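Local coordinates for putative transcriptional regulator protein (PDB 3ER6) that is of unknown function but probably acts as a DNA-binding transcription regulator, of which this chain holds the DJ-1/PfpI-like domain, at residues T116-F119 with V120-K123; E88-D91 with K92-P95; P65-W69 with Q70-F74. The protein carries 1 engineered substitution. All blocks are in the same frame, centred on the assembly; numbering follows the deposited sequence.

How the interactions relate
Read from the N terminus, the three contacts come in series: each is a local contact within one continuous run of chain, and none nests within or crosses another. Interaction 3 (65-74) turns the chain between strands 61-64 and 77-80. Interaction 2 (88-95) lies where helix 86-89 gives way to the loop before helix 95-106. Interaction 1 (116-123) belongs to the start of helix 117-124, which follows strand 110-114. Interactions 1 and 2 pack directly together, with centres about 11 Å apart. Interaction 2 also brushes interaction 3, where D94 approaches W69, whereas interactions 1 and 3 stay about 12 Å apart at their nearest atoms. Together, two turns and a helix start illustrate how one alpha/beta domain is joined up.

Interaction 1 (T116-F119 with V120-K123); sequences TGIF and VVAK
The first turns of helix 117-124, just after strand 110-114, join G117, I118 and F119 to V121, A122 and K123 through three i to i+4 backbone bonds. V121 N reaches G117 O at 3.2 Å, while A122 N meets I118 O at 2.9 Å. In the next step K123 N binds F119 O, also at 2.9 Å, in the straightest of the three (N-H...O 172°). G117 O also takes a weak bond from V120 N. Side chains pass close to these carbonyls. V121 turns CG1 anti to its carbonyl carbon (chi1 -60°), which places CG2 between the backbone N and C and brings it to 3.1 Å from I118 O; the same methyl meets I118 CG2 at 4.4 Å, an apolar contact one turn apart. I118 and V121 face strand 110-114, whereas F119 meets F142 edge-to-face on helix 136-145. Ahead of the helix, T116 OG1 bonds to I83 N, G84 O and S82 OG. This sharp passage from a central parallel strand into a buried helix is characteristic of the DJ-1/PfpI fold, and in class I glutaminase relatives a comparable turn forms the nucleophile elbow.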
ATOM      1  N   THR A 116       4.632  12.327  -2.709  1.00 28.02           N
ATOM      2  CA  THR A 116       4.860  13.776  -2.404  1.00 29.29           C
ATOM      3  C   THR A 116       5.665  14.066  -1.094  1.00 29.10           C
ATOM      4  O   THR A 116       6.036  15.198  -0.827  1.00 30.91           O
ATOM      5  CB  THR A 116       3.567  14.611  -2.467  1.00 29.91           C
ATOM      6  OG1 THR A 116       2.593  14.108  -1.555  1.00 30.30           O
ATOM      7  CG2 THR A 116       2.988  14.578  -3.883  1.00 30.32           C
ATOM      8  N   GLY A 117       5.922  13.048  -0.287  1.00 28.01           N
ATOM      9  CA  GLY A 117       6.976  13.142   0.773  1.00 27.22           C
ATOM     10  C   GLY A 117       8.268  13.697   0.175  1.00 29.33           C
ATOM     11  O   GLY A 117       9.096  14.326   0.899  1.00 28.62           O
ATOM     12  N   ILE A 118       8.467  13.493  -1.126  1.00 27.57           N
ATOM     13  CA  ILE A 118       9.655  14.085  -1.788  1.00 28.78           C
ATOM     14  C   ILE A 118       9.679  15.645  -1.686  1.00 28.29           C
ATOM     15  O   ILE A 118      10.757  16.243  -1.508  1.00 28.32           O
ATOM     16  CB  ILE A 118       9.871  13.563  -3.253  1.00 28.01           C
ATOM     17  CG1 ILE A 118      10.169  12.063  -3.224  1.00 30.27           C
ATOM     18  CG2 ILE A 118      11.050  14.370  -3.966  1.00 27.78           C
ATOM     19  CD1 ILE A 118       9.892  11.349  -4.508  1.00 30.10           C
ATOM     20  N   PHE A 119       8.508  16.274  -1.723  1.00 27.61           N
ATOM     21  CA  PHE A 119       8.406  17.722  -1.606  1.00 27.59           C
ATOM     22  C   PHE A 119       8.911  18.144  -0.208  1.00 27.81           C
ATOM     23  O   PHE A 119       9.475  19.245  -0.057  1.00 28.26           O
ATOM     24  CB  PHE A 119       6.952  18.211  -1.784  1.00 27.44           C
ATOM     25  CG  PHE A 119       6.484  18.251  -3.217  1.00 32.74           C
ATOM     26  CD1 PHE A 119       6.307  17.071  -3.952  1.00 32.14           C
ATOM     27  CD2 PHE A 119       6.205  19.484  -3.837  1.00 34.74           C
ATOM     28  CE1 PHE A 119       5.864  17.121  -5.271  1.00 33.35           C
ATOM     29  CE2 PHE A 119       5.784  19.523  -5.163  1.00 32.42           C
ATOM     30  CZ  PHE A 119       5.601  18.343  -5.867  1.00 34.15           C
ATOM     31  N   VAL A 120       8.661  17.318   0.814  1.00 27.27           N
ATOM     32  CA  VAL A 120       9.142  17.598   2.173  1.00 28.46           C
ATOM     33  C   VAL A 120      10.684  17.591   2.247  1.00 30.34           C
ATOM     34  O   VAL A 120      11.325  18.537   2.778  1.00 31.08           O
ATOM     35  CB  VAL A 120       8.571  16.585   3.213  1.00 28.79           C
ATOM     36  CG1 VAL A 120       9.067  16.931   4.624  1.00 27.27           C
ATOM     37  CG2 VAL A 120       7.017  16.569   3.169  1.00 26.67           C
ATOM     38  N   VAL A 121      11.303  16.548   1.697  1.00 31.34           N
ATOM     39  CA  VAL A 121      12.785  16.527   1.723  1.00 32.67           C
ATOM     40  C   VAL A 121      13.364  17.680   0.813  1.00 32.49           C
ATOM     41  O   VAL A 121      14.394  18.261   1.152  1.00 32.12           O
ATOM     42  CB  VAL A 121      13.394  15.141   1.340  1.00 33.84           C
ATOM     43  CG1 VAL A 121      12.918  14.080   2.305  1.00 34.21           C
ATOM     44  CG2 VAL A 121      13.025  14.777  -0.059  1.00 37.39           C
ATOM     45  N   ALA A 122      12.693  18.010  -0.297  1.00 32.43           N
ATOM     46  CA  ALA A 122      13.130  19.172  -1.126  1.00 33.00           C
ATOM     47  C   ALA A 122      13.133  20.437  -0.299  1.00 34.68           C
ATOM     48  O   ALA A 122      14.170  21.103  -0.195  1.00 35.10           O
ATOM     49  CB  ALA A 122      12.267  19.342  -2.403  1.00 31.84           C
ATOM     50  N   LYS A 123      11.983  20.755   0.293  1.00 34.51           N
ATOM     51  CA  LYS A 123      11.843  21.914   1.155  1.00 36.52           C
ATOM     52  C   LYS A 123      12.881  21.952   2.283  1.00 35.62           C
ATOM     53  O   LYS A 123      13.434  22.995   2.583  1.00 37.93           O
ATOM     54  CB  LYS A 123      10.440  21.971   1.759  1.00 35.77           C
ATOM     55  CG  LYS A 123      10.211  23.226   2.575  1.00 41.38           C
ATOM     56  CD  LYS A 123       8.732  23.354   2.891  1.00 46.09           C
ATOM     57  CE  LYS A 123       8.430  24.627   3.629  1.00 49.03           C
ATOM     58  NZ  LYS A 123       9.338  25.735   3.131  1.00 52.77           N
TER

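Interaction 2 (E88-D91 with K92-P95); sequences ESLD and KIDP. Engineered in segment 92-95: K92 (natural residue Asn).
A local, largely surface-lying contact between S89 and L90 on one side and K92 and I93 on the other lies where helix 86-89 gives way to the loop before helix 95-106. Two consecutive i to i+3 bonds shape the turn. K92 N donates to S89 O at 2.9 Å. I93 N then reaches L90 O in a long, weak bond of 3.5 Å. A single water donates to both D91 O and I93 O, at 3.0 Å each, and so bridges the two carbonyls.

K92, an engineered residue in place of the natural Asn, folds its aliphatic chain back over the last helical turn. With CG anti to the carbonyl carbon (chi1 -56°) and the chain extended at the next bond (chi2 175°), CD arrives 3.3 Å from E88 O, and the same carbon passes 3.6 Å from E88 OE1. A bend at chi3 (112°) then turns CE and the ammonium group off: K92 NZ and E88 OE1 stay 5.3 Å apart, so any attraction between the charges would act through space and without direct contact. On the inner side, L90 CD1 and I93 CD1 meet at 4.3 Å, while I93 CG1 lies beside both S89 O and L90 O.

S89 OG is occupied by the carbonyl oxygens of I83 and D85, which ties the helix end to the preceding loop. The apolar pair lies against that loop at I83, with helix 117-124 next to it: L90 rests on K123 and I93 on V120. D94 is the N-cap of helix 95-106, its OD1 accepting from A96 N, so the short loop after the turn ends at that helix.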
ATOM      1  N   GLU A  88      -1.762  22.291  -1.231  1.00 45.31           N
ATOM      2  CA  GLU A  88      -2.648  22.271  -0.070  1.00 46.01           C
ATOM      3  C   GLU A  88      -1.843  22.210   1.248  1.00 45.94           C
ATOM      4  O   GLU A  88      -2.057  23.001   2.186  1.00 46.13           O
ATOM      5  CB  GLU A  88      -3.460  20.995  -0.167  1.00 47.48           C
ATOM      6  CG  GLU A  88      -4.820  21.043   0.450  1.00 54.00           C
ATOM      7  CD  GLU A  88      -4.795  21.516   1.895  1.00 61.27           C
ATOM      8  OE1 GLU A  88      -3.741  21.394   2.552  1.00 63.87           O
ATOM      9  OE2 GLU A  88      -5.862  21.993   2.385  1.00 64.92           O
ATOM     10  N   SER A  89      -0.880  21.289   1.317  1.00 42.82           N
ATOM     11  CA  SER A  89      -0.404  20.847   2.628  1.00 40.09           C
ATOM     12  C   SER A  89       0.961  21.348   3.004  1.00 38.79           C
ATOM     13  O   SER A  89       1.312  21.411   4.180  1.00 39.47           O
ATOM     14  CB  SER A  89      -0.373  19.328   2.619  1.00 40.40           C
ATOM     15  OG  SER A  89       0.511  18.880   1.602  1.00 38.35           O
ATOM     16  N   LEU A  90       1.796  21.593   2.022  1.00 38.68           N
ATOM     17  CA  LEU A  90       3.259  21.711   2.318  1.00 39.54           C
ATOM     18  C   LEU A  90       3.521  22.816   3.351  1.00 40.65           C
ATOM     19  O   LEU A  90       4.365  22.658   4.256  1.00 38.75           O
ATOM     20  CB  LEU A  90       4.076  21.973   1.034  1.00 38.85           C
ATOM     21  CG  LEU A  90       5.607  22.025   1.198  1.00 38.95           C
ATOM     22  CD1 LEU A  90       6.207  20.699   1.726  1.00 38.15           C
ATOM     23  CD2 LEU A  90       6.295  22.405  -0.131  1.00 35.26           C
ATOM     24  N   ASP A  91       2.813  23.940   3.185  1.00 42.17           N
ATOM     25  CA  ASP A  91       3.047  25.125   4.001  1.00 46.08           C
ATOM     26  C   ASP A  91       2.394  25.005   5.354  1.00 46.03           C
ATOM     27  O   ASP A  91       2.636  25.836   6.223  1.00 47.62           O
ATOM     28  CB  ASP A  91       2.552  26.410   3.300  1.00 47.10           C
ATOM     29  CG  ASP A  91       3.489  26.848   2.162  1.00 53.65           C
ATOM     30  OD1 ASP A  91       4.602  26.242   2.010  1.00 56.27           O
ATOM     31  OD2 ASP A  91       3.112  27.797   1.419  1.00 61.13           O
ATOM     32  N   LYS A  92       1.556  23.995   5.525  1.00 45.64           N
ATOM     33  CA  LYS A  92       0.839  23.798   6.774  1.00 45.54           C
ATOM     34  C   LYS A  92       1.577  22.856   7.731  1.00 44.50           C
ATOM     35  O   LYS A  92       1.156  22.663   8.880  1.00 44.17           O
ATOM     36  CB  LYS A  92      -0.585  23.288   6.520  1.00 47.06           C
ATOM     37  CG  LYS A  92      -1.417  24.181   5.612  1.00 51.54           C
ATOM     38  CD  LYS A  92      -2.773  23.523   5.313  1.00 55.36           C
ATOM     39  CE  LYS A  92      -3.926  24.282   5.968  1.00 59.53           C
ATOM     40  NZ  LYS A  92      -4.365  23.676   7.285  1.00 61.57           N
ATOM     41  N   ILE A  93       2.690  22.284   7.278  1.00 42.64           N
ATOM     42  CA  ILE A  93       3.411  21.329   8.102  1.00 40.73           C
ATOM     43  C   ILE A  93       4.080  22.039   9.272  1.00 40.03           C
ATOM     44  O   ILE A  93       4.735  23.056   9.097  1.00 38.90           O
ATOM     45  CB  ILE A  93       4.478  20.566   7.266  1.00 40.95           C
ATOM     46  CG1 ILE A  93       3.757  19.675   6.248  1.00 42.52           C
ATOM     47  CG2 ILE A  93       5.401  19.711   8.177  1.00 40.01           C
ATOM     48  CD1 ILE A  93       4.715  18.909   5.337  1.00 44.01           C
ATOM     49  N   ASP A  94       3.902  21.501  10.469  1.00 38.01           N
ATOM     50  CA  ASP A  94       4.512  22.052  11.675  1.00 38.71           C
ATOM     51  C   ASP A  94       6.019  22.290  11.466  1.00 37.51           C
ATOM     52  O   ASP A  94       6.757  21.383  11.152  1.00 36.90           O
ATOM     53  CB  ASP A  94       4.267  21.018  12.793  1.00 39.13           C
ATOM     54  CG  ASP A  94       4.646  21.496  14.164  1.00 41.31           C
ATOM     55  OD1 ASP A  94       5.264  22.572  14.321  1.00 40.99           O
ATOM     56  OD2 ASP A  94       4.356  20.702  15.095  1.00 43.65           O
ATOM     57  N   PRO A  95       6.492  23.522  11.676  1.00 37.99           N
ATOM     58  CA  PRO A  95       7.950  23.777  11.573  1.00 36.33           C
ATOM     59  C   PRO A  95       8.813  22.913  12.485  1.00 35.17           C
ATOM     60  O   PRO A  95       9.965  22.598  12.145  1.00 36.02           O
ATOM     61  CB  PRO A  95       8.092  25.229  12.014  1.00 37.24           C
ATOM     62  CG  PRO A  95       6.728  25.712  12.385  1.00 37.73           C
ATOM     63  CD  PRO A  95       5.706  24.756  11.866  1.00 38.55           C
TER
HETATM   64  O   HOH W   1       3.164  25.608   9.202  1.00 59.72           O

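Interaction 3 (P65-W69 with Q70-F74); sequences PTAQW and QSFDF
Two overlapping i to i+3 turns bend the backbone here, S71 N donating to Q68 O at 3.0 Å and F72 N to W69 O at 3.1 Å. Within this 3-10 turn Q70 lays its side chain over one face of the W69 indole. A bend at chi2 (90°) turns the amide back over the ring, so that the two planes lie 14° apart and Q70 CD sits over the ring centre. Q70 CG points a CH-pi contact at the six-membered ring, 3.7 Å from its centroid and only 5° off the normal. N52 ND2 bonds Q70 OE1, helping to fix the amide, while N52 OD1 bonds the backbone W69 N and P50 O holds W69 NE1. F72 offers its edge instead: CZ touches A67 CB at 3.7 Å, with W69 O also near the ring plane. On the outer side, one water accepts from Q68 N and another donates to Q68 OE1; both bond to S71 OG, at 2.8 and 2.6 Å respectively. F72 lodges against strands 9-14 and 43-48, and W69 meets helix 95-106 and V48. The result is a 3-10 turn that carries W69 and F72 into the core, packing the connection between strands 61-64 and 77-80 onto the central sheet of an alpha/beta domain.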
ATOM      1  N   PRO A  65      -2.282   5.790  16.135  1.00 27.04           N
ATOM      2  CA  PRO A  65      -0.883   5.375  16.463  1.00 26.50           C
ATOM      3  C   PRO A  65      -0.665   5.117  17.936  1.00 27.17           C
ATOM      4  O   PRO A  65      -1.493   5.477  18.766  1.00 27.09           O
ATOM      5  CB  PRO A  65      -0.021   6.605  16.050  1.00 27.09           C
ATOM      6  CG  PRO A  65      -0.976   7.804  16.146  1.00 27.75           C
ATOM      7  CD  PRO A  65      -2.378   7.230  15.767  1.00 27.20           C
ATOM      8  N   THR A  66       0.491   4.540  18.285  1.00 26.58           N
ATOM      9  CA  THR A  66       0.778   4.327  19.673  1.00 27.24           C
ATOM     10  C   THR A  66       2.171   4.859  20.044  1.00 28.96           C
ATOM     11  O   THR A  66       2.745   4.479  21.069  1.00 29.14           O
ATOM     12  CB  THR A  66       0.624   2.834  20.065  1.00 27.77           C
ATOM     13  OG1 THR A  66       1.481   2.041  19.234  1.00 26.84           O
ATOM     14  CG2 THR A  66      -0.865   2.365  19.911  1.00 29.50           C
ATOM     15  N   ALA A  67       2.670   5.809  19.257  1.00 29.79           N
ATOM     16  CA  ALA A  67       3.869   6.539  19.635  1.00 29.93           C
ATOM     17  C   ALA A  67       3.721   7.943  19.087  1.00 30.19           C
ATOM     18  O   ALA A  67       3.011   8.146  18.087  1.00 29.17           O
ATOM     19  CB  ALA A  67       5.095   5.830  19.063  1.00 28.69           C
ATOM     20  N   GLN A  68       4.380   8.906  19.746  1.00 29.41           N
ATOM     21  CA  GLN A  68       4.487  10.311  19.277  1.00 29.68           C
ATOM     22  C   GLN A  68       5.844  10.527  18.587  1.00 29.85           C
ATOM     23  O   GLN A  68       6.853   9.961  19.024  1.00 30.00           O
ATOM     24  CB  GLN A  68       4.332  11.272  20.478  1.00 30.63           C
ATOM     25  CG  GLN A  68       2.937  11.178  21.119  1.00 30.68           C
ATOM     26  CD  GLN A  68       2.651  12.312  22.104  1.00 36.75           C
ATOM     27  OE1 GLN A  68       3.542  12.678  22.852  1.00 35.96           O
ATOM     28  NE2 GLN A  68       1.406  12.860  22.109  1.00 31.38           N
ATOM     29  N   TRP A  69       5.869  11.317  17.516  1.00 29.04           N
ATOM     30  CA  TRP A  69       7.137  11.551  16.802  1.00 29.48           C
ATOM     31  C   TRP A  69       8.206  12.160  17.718  1.00 29.85           C
ATOM     32  O   TRP A  69       9.402  11.851  17.564  1.00 29.99           O
ATOM     33  CB  TRP A  69       6.935  12.381  15.534  1.00 27.70           C
ATOM     34  CG  TRP A  69       6.406  13.815  15.678  1.00 27.35           C
ATOM     35  CD1 TRP A  69       5.103  14.238  15.552  1.00 25.47           C
ATOM     36  CD2 TRP A  69       7.175  14.997  15.958  1.00 28.64           C
ATOM     37  NE1 TRP A  69       5.025  15.582  15.738  1.00 28.91           N
ATOM     38  CE2 TRP A  69       6.272  16.085  15.976  1.00 27.48           C
ATOM     39  CE3 TRP A  69       8.539  15.235  16.177  1.00 24.34           C
ATOM     40  CZ2 TRP A  69       6.697  17.412  16.191  1.00 30.22           C
ATOM     41  CZ3 TRP A  69       8.965  16.548  16.412  1.00 29.86           C
ATOM     42  CH2 TRP A  69       8.047  17.606  16.453  1.00 30.46           C
ATOM     43  N   GLN A  70       7.769  12.969  18.685  1.00 31.53           N
ATOM     44  CA  GLN A  70       8.677  13.627  19.642  1.00 32.56           C
ATOM     45  C   GLN A  70       9.393  12.617  20.548  1.00 33.20           C
ATOM     46  O   GLN A  70      10.441  12.918  21.084  1.00 33.82           O
ATOM     47  CB  GLN A  70       7.950  14.694  20.527  1.00 31.26           C
ATOM     48  CG  GLN A  70       7.416  15.917  19.849  1.00 33.20           C
ATOM     49  CD  GLN A  70       5.992  15.748  19.364  1.00 30.81           C
ATOM     50  OE1 GLN A  70       5.535  14.600  19.168  1.00 34.50           O
ATOM     51  NE2 GLN A  70       5.284  16.878  19.098  1.00 31.30           N
ATOM     52  N   SER A  71       8.883  11.392  20.694  1.00 33.65           N
ATOM     53  CA  SER A  71       9.609  10.395  21.505  1.00 33.96           C
ATOM     54  C   SER A  71      10.844   9.802  20.828  1.00 33.99           C
ATOM     55  O   SER A  71      11.554   9.012  21.444  1.00 33.68           O
ATOM     56  CB  SER A  71       8.679   9.238  21.900  1.00 34.17           C
ATOM     57  OG  SER A  71       7.555   9.727  22.599  1.00 37.84           O
ATOM     58  N   PHE A  72      11.096  10.142  19.569  1.00 33.72           N
ATOM     59  CA  PHE A  72      12.201   9.546  18.837  1.00 35.60           C
ATOM     60  C   PHE A  72      13.333  10.548  18.642  1.00 36.80           C
ATOM     61  O   PHE A  72      13.203  11.476  17.880  1.00 39.16           O
ATOM     62  CB  PHE A  72      11.710   8.936  17.492  1.00 34.42           C
ATOM     63  CG  PHE A  72      10.666   7.856  17.686  1.00 32.05           C
ATOM     64  CD1 PHE A  72      11.023   6.601  18.128  1.00 29.31           C
ATOM     65  CD2 PHE A  72       9.325   8.112  17.461  1.00 30.93           C
ATOM     66  CE1 PHE A  72      10.076   5.613  18.380  1.00 35.79           C
ATOM     67  CE2 PHE A  72       8.369   7.140  17.669  1.00 31.16           C
ATOM     68  CZ  PHE A  72       8.710   5.886  18.138  1.00 30.94           C
ATOM     69  N   ASP A  73      14.414  10.409  19.401  1.00 39.28           N
ATOM     70  CA  ASP A  73      15.614  11.234  19.179  1.00 40.07           C
ATOM     71  C   ASP A  73      16.523  10.636  18.163  1.00 39.25           C
ATOM     72  O   ASP A  73      17.331  11.351  17.568  1.00 39.01           O
ATOM     73  CB  ASP A  73      16.453  11.338  20.453  1.00 41.83           C
ATOM     74  CG  ASP A  73      15.879  12.289  21.433  1.00 46.10           C
ATOM     75  OD1 ASP A  73      15.088  13.194  21.002  1.00 49.48           O
ATOM     76  OD2 ASP A  73      16.231  12.125  22.638  1.00 53.71           O
ATOM     77  N   PHE A  74      16.409   9.316  17.992  1.00 38.56           N
ATOM     78  CA  PHE A  74      17.259   8.523  17.082  1.00 39.39           C
ATOM     79  C   PHE A  74      16.384   7.571  16.264  1.00 37.55           C
ATOM     80  O   PHE A  74      15.374   7.109  16.757  1.00 37.71           O
ATOM     81  CB  PHE A  74      18.289   7.696  17.907  1.00 40.67           C
ATOM     82  CG  PHE A  74      18.811   6.445  17.198  1.00 44.34           C
ATOM     83  CD1 PHE A  74      20.015   6.471  16.488  1.00 46.17           C
ATOM     84  CD2 PHE A  74      18.084   5.253  17.233  1.00 46.86           C
ATOM     85  CE1 PHE A  74      20.484   5.342  15.810  1.00 46.71           C
ATOM     86  CE2 PHE A  74      18.543   4.122  16.591  1.00 49.28           C
ATOM     87  CZ  PHE A  74      19.759   4.159  15.875  1.00 47.33           C
TER
HETATM   88  O   HOH W   2       5.219   8.175  22.345  1.00 41.20           O
HETATM   89  O   HOH W   3       6.695  12.096  23.252  1.00 45.32           O